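Local coordinates for protein tapirin (Caldicellulosiruptor hydrothermalis, PDB 6N2C) that probably binds cellulose and so helps cells of this extremely thermophilic bacterium adhere to plant biomass, and carries a zinc ion, at residues Ile411-Ile422 / Ile430-Val440. Numbering follows the deposited sequence. Where two conformers were deposited one is given.
Sequences IRVSDKIECRSI and IRNLFVQNPNV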
loop_
_atom_site.group_PDB
_atom_site.type_symbol
_atom_site.label_atom_id
_atom_site.label_comp_id
_atom_site.label_asym_id
_atom_site.label_seq_id
_atom_site.Cartn_x
_atom_site.Cartn_y
_atom_site.Cartn_z
ATOM N N ILE A 411 8.010 -13.042 -31.239
ATOM C CA ILE A 411 8.125 -11.567 -31.117
ATOM C C ILE A 411 7.206 -11.014 -32.183
ATOM O O ILE A 411 7.481 -11.198 -33.390
ATOM C CB ILE A 411 9.563 -11.098 -31.291
ATOM C CG1 ILE A 411 10.384 -11.629 -30.119
ATOM C CG2 ILE A 411 9.655 -9.558 -31.437
ATOM C CD1 ILE A 411 11.866 -11.326 -30.163
ATOM N N ARG A 412 6.083 -10.408 -31.772
ATOM C CA ARG A 412 5.136 -9.754 -32.678
ATOM C C ARG A 412 5.027 -8.269 -32.322
ATOM O O ARG A 412 4.789 -7.907 -31.146
ATOM C CB ARG A 412 3.760 -10.414 -32.605
ATOM C CG ARG A 412 3.733 -11.886 -33.072
ATOM C CD ARG A 412 3.062 -12.799 -32.031
ATOM N NE ARG A 412 1.588 -12.683 -31.979
ATOM C CZ ARG A 412 0.807 -13.047 -30.944
ATOM N NH1 ARG A 412 1.306 -13.545 -29.820
ATOM N NH2 ARG A 412 -0.504 -12.915 -31.047
ATOM N N VAL A 413 5.203 -7.421 -33.331
ATOM C CA VAL A 413 5.171 -5.940 -33.156
ATOM C C VAL A 413 4.414 -5.432 -34.357
ATOM O O VAL A 413 4.927 -5.448 -35.496
ATOM C CB VAL A 413 6.576 -5.295 -33.088
ATOM C CG1 VAL A 413 6.478 -3.787 -32.810
ATOM C CG2 VAL A 413 7.412 -5.951 -31.972
ATOM N N SER A 414 3.208 -4.943 -34.116
ATOM C CA SER A 414 2.330 -4.608 -35.238
ATOM C C SER A 414 2.706 -3.316 -35.972
ATOM O O SER A 414 2.501 -3.192 -37.208
ATOM C CB SER A 414 0.873 -4.622 -34.774
ATOM O OG SER A 414 0.625 -3.568 -33.894
ATOM N N ASP A 415 3.309 -2.365 -35.289
ATOM C CA ASP A 415 3.779 -1.154 -35.924
ATOM C C ASP A 415 5.281 -1.306 -36.188
ATOM O O ASP A 415 5.683 -1.710 -37.298
ATOM C CB ASP A 415 3.461 0.081 -35.087
ATOM C CG ASP A 415 4.023 1.388 -35.656
ATOM O OD1 ASP A 415 4.491 1.478 -36.832
ATOM O OD2 ASP A 415 4.033 2.421 -34.921
ATOM N N LYS A 416 6.132 -1.012 -35.201
ATOM C CA LYS A 416 7.557 -1.054 -35.428
ATOM C C LYS A 416 8.335 -1.045 -34.148
ATOM O O LYS A 416 7.777 -0.699 -33.075
ATOM C CB LYS A 416 8.010 0.142 -36.313
ATOM C CG LYS A 416 7.871 1.552 -35.663
ATOM C CD LYS A 416 8.428 2.658 -36.535
ATOM C CE LYS A 416 7.579 2.879 -37.782
ATOM N NZ LYS A 416 6.174 3.349 -37.587
ATOM N N ILE A 417 9.617 -1.409 -34.265
ATOM C CA ILE A 417 10.590 -1.186 -33.222
ATOM C C ILE A 417 11.432 -0.034 -33.765
ATOM O O ILE A 417 12.315 -0.233 -34.639
ATOM C CB ILE A 417 11.421 -2.418 -32.909
ATOM C CG1 ILE A 417 10.532 -3.587 -32.433
ATOM C CG2 ILE A 417 12.572 -2.102 -31.937
ATOM C CD1 ILE A 417 11.241 -4.930 -32.394
ATOM N N GLU A 418 11.218 1.170 -33.225
ATOM C CA GLU A 418 11.930 2.356 -33.647
ATOM C C GLU A 418 13.089 2.558 -32.723
ATOM O O GLU A 418 12.908 2.652 -31.500
ATOM C CB GLU A 418 10.973 3.546 -33.590
ATOM C CG GLU A 418 11.617 4.852 -34.057
ATOM C CD GLU A 418 10.722 6.060 -34.023
ATOM O OE1 GLU A 418 9.623 5.918 -33.493
ATOM O OE2 GLU A 418 11.146 7.166 -34.540
ATOM N N CYS A 419 14.282 2.573 -33.261
ATOM C CA CYS A 419 15.466 2.518 -32.402
ATOM C C CYS A 419 16.598 3.378 -32.982
ATOM O O CYS A 419 16.650 3.629 -34.177
ATOM C CB CYS A 419 15.846 1.090 -32.202
ATOM S SG CYS A 419 16.327 0.201 -33.734
ATOM N N ARG A 420 17.429 3.857 -32.105
ATOM C CA ARG A 420 18.584 4.691 -32.448
ATOM C C ARG A 420 19.506 3.951 -33.415
ATOM O O ARG A 420 20.004 4.545 -34.389
ATOM C CB ARG A 420 19.271 5.089 -31.150
ATOM C CG ARG A 420 20.625 5.805 -31.361
ATOM C CD ARG A 420 21.442 5.868 -30.106
ATOM N NE ARG A 420 21.971 4.588 -29.652
ATOM C CZ ARG A 420 23.086 3.986 -30.075
ATOM N NH1 ARG A 420 23.896 4.509 -31.047
ATOM N NH2 ARG A 420 23.408 2.820 -29.532
ATOM N N SER A 421 19.704 2.629 -33.183
ATOM C CA SER A 421 20.696 1.821 -33.912
ATOM C C SER A 421 20.126 0.404 -33.985
ATOM O O SER A 421 19.875 -0.251 -32.948
ATOM C CB SER A 421 22.026 1.828 -33.231
ATOM O OG SER A 421 23.018 1.136 -33.982
ATOM N N ILE A 422 19.838 -0.024 -35.188
ATOM C CA ILE A 422 19.443 -1.416 -35.414
ATOM C C ILE A 422 20.621 -2.377 -35.059
ATOM O O ILE A 422 21.746 -2.208 -35.574
ATOM C CB ILE A 422 18.998 -1.616 -36.850
ATOM C CG1 ILE A 422 17.706 -0.803 -37.112
ATOM C CG2 ILE A 422 18.608 -3.086 -37.092
ATOM C CD1 ILE A 422 17.249 -0.841 -38.559
ATOM N N ILE A 430 12.314 -11.485 -38.227
ATOM C CA ILE A 430 11.872 -10.224 -37.529
ATOM C C ILE A 430 12.650 -8.997 -37.890
ATOM O O ILE A 430 12.386 -7.917 -37.371
ATOM C CB ILE A 430 11.811 -10.370 -36.012
ATOM C CG1 ILE A 430 13.158 -10.787 -35.438
ATOM C CG2 ILE A 430 10.702 -11.349 -35.669
ATOM C CD1 ILE A 430 13.209 -10.611 -33.956
ATOM N N ARG A 431 13.540 -9.103 -38.883
ATOM C CA ARG A 431 14.353 -7.965 -39.246
ATOM C C ARG A 431 13.515 -6.812 -39.685
ATOM O O ARG A 431 13.837 -5.642 -39.373
ATOM C CB ARG A 431 15.439 -8.363 -40.279
ATOM C CG ARG A 431 16.216 -7.174 -40.819
ATOM C CD ARG A 431 17.158 -6.544 -39.785
ATOM N NE ARG A 431 17.781 -5.330 -40.319
ATOM C CZ ARG A 431 17.156 -4.145 -40.529
ATOM N NH1 ARG A 431 15.843 -3.919 -40.251
ATOM N NH2 ARG A 431 17.859 -3.142 -41.073
ATOM N N ASN A 432 12.402 -7.156 -40.340
ATOM C CA ASN A 432 11.433 -6.200 -40.885
ATOM C C ASN A 432 10.916 -5.198 -39.863
ATOM O O ASN A 432 10.654 -4.054 -40.204
ATOM C CB ASN A 432 10.213 -6.882 -41.583
ATOM C CG ASN A 432 9.249 -7.601 -40.633
ATOM O OD1 ASN A 432 9.626 -8.498 -39.859
ATOM N ND2 ASN A 432 7.950 -7.259 -40.745
ATOM N N LEU A 433 10.823 -5.648 -38.634
ATOM C CA LEU A 433 10.144 -4.899 -37.565
ATOM C C LEU A 433 10.930 -3.627 -37.233
ATOM O O LEU A 433 10.343 -2.666 -36.690
ATOM C CB LEU A 433 10.054 -5.739 -36.338
ATOM C CG LEU A 433 9.210 -7.025 -36.406
ATOM C CD1 LEU A 433 9.196 -7.734 -35.081
ATOM C CD2 LEU A 433 7.815 -6.747 -36.994
ATOM N N PHE A 434 12.239 -3.650 -37.446
ATOM C CA PHE A 434 13.087 -2.604 -36.939
ATOM C C PHE A 434 13.226 -1.436 -37.918
ATOM O O PHE A 434 13.495 -1.633 -39.110
ATOM C CB PHE A 434 14.471 -3.174 -36.612
ATOM C CG PHE A 434 14.498 -4.205 -35.514
ATOM C CD1 PHE A 434 14.082 -5.528 -35.740
ATOM C CD2 PHE A 434 15.031 -3.885 -34.253
ATOM C CE1 PHE A 434 14.104 -6.451 -34.753
ATOM C CE2 PHE A 434 15.116 -4.828 -33.285
ATOM C CZ PHE A 434 14.662 -6.132 -33.513
ATOM N N VAL A 435 13.149 -0.207 -37.400
ATOM C CA VAL A 435 13.306 1.029 -38.167
ATOM C C VAL A 435 14.313 1.964 -37.464
ATOM O O VAL A 435 14.178 2.163 -36.224
ATOM C CB VAL A 435 11.992 1.729 -38.245
ATOM C CG1 VAL A 435 12.187 3.093 -38.939
ATOM C CG2 VAL A 435 10.979 0.878 -38.988
ATOM N N GLN A 436 15.333 2.486 -38.174
ATOM C CA GLN A 436 16.397 3.204 -37.501
ATOM C C GLN A 436 16.089 4.661 -37.521
ATOM O O GLN A 436 15.762 5.192 -38.553
ATOM C CB GLN A 436 17.778 3.014 -38.152
ATOM C CG GLN A 436 18.921 3.549 -37.346
ATOM C CD GLN A 436 20.273 2.920 -37.714
ATOM O OE1 GLN A 436 20.587 1.764 -37.328
ATOM N NE2 GLN A 436 21.109 3.689 -38.406
ATOM N N ASN A 437 16.174 5.292 -36.344
ATOM C CA ASN A 437 15.979 6.748 -36.237
ATOM C C ASN A 437 17.018 7.161 -35.228
ATOM O O ASN A 437 16.794 7.013 -34.011
ATOM C CB ASN A 437 14.573 7.119 -35.766
ATOM C CG ASN A 437 14.473 8.625 -35.461
ATOM O OD1 ASN A 437 15.456 9.340 -35.644
ATOM N ND2 ASN A 437 13.322 9.068 -34.970
ATOM N N PRO A 438 18.111 7.702 -35.691
ATOM C CA PRO A 438 19.215 8.021 -34.825
ATOM C C PRO A 438 18.916 9.073 -33.743
ATOM O O PRO A 438 19.751 9.230 -32.843
ATOM C CB PRO A 438 20.261 8.558 -35.800
ATOM C CG PRO A 438 19.960 7.835 -37.071
ATOM C CD PRO A 438 18.472 7.818 -37.133
ATOM N N ASN A 439 17.843 9.810 -33.966
ATOM C CA ASN A 439 17.454 10.934 -33.051
ATOM C C ASN A 439 16.266 10.566 -32.170
ATOM O O ASN A 439 15.760 11.396 -31.448
ATOM C CB ASN A 439 17.079 12.177 -33.868
ATOM C CG ASN A 439 18.243 12.757 -34.587
ATOM O OD1 ASN A 439 19.356 12.652 -34.110
ATOM N ND2 ASN A 439 17.966 13.489 -35.649
ATOM N N VAL A 440 15.870 9.314 -32.142
ATOM C CA VAL A 440 14.657 8.954 -31.423
ATOM C C VAL A 440 14.897 9.236 -29.919
ATOM O O VAL A 440 16.017 9.067 -29.367
ATOM C CB VAL A 440 14.161 7.481 -31.679
ATOM C CG1 VAL A 440 15.098 6.529 -31.007
ATOM C CG2 VAL A 440 12.771 7.334 -31.162
HETATM O O HOH W 1 22.616 -0.115 -37.578
#
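The end of a parallel beta-helix shows how this solenoid ends on one face: strand 434-436 pairs in parallel with strand 416-419 as the last strand on that face of the helix, matching Ile-417 with Phe-434, Glu-418 with Val-435 and Cys-419 with Gln-436. Four backbone bonds zip the pair, from Ile-417 N to Leu-433 O at 2.8 Å through to Asn-437 N on Cys-419 O. Inside the coil, Ile-417 and Phe-434 lie side by side, and CD1 of Ile-417 makes a CH-pi contact over one ring face, 4.0 Å from the centroid; Ile-400 of the preceding coil touches both residues. Leu-433 CD1 extends this packing to Val-413 CG2, beyond the corner at Ser-414 and Asp-415.

On the other face, Glu-418 is fully extended, CG anti to the backbone N (chi1 -178°), which carries its carboxylate past Val-440 CG2 to Asn-437. There ND2 gives OE2 a nearly straight bond of 2.9 Å on the anti side, while OE1 forms a salt bridge with Lys-393 one coil back. Were Glu-418 replaced by an alanine, the Asn-437 amide and the Lys-393 ammonium would probably both lose these partners, and Val-440 CG2 a packing neighbour.

Where the chain leaves strand 416-419, Ile-422 lays CG2 over the centre of the Arg-431 guanidinium, and Gln-436 OE1 accepts both Ile-422 N at 2.9 Å and a water at 2.8 Å that also donates to Ile-422 O.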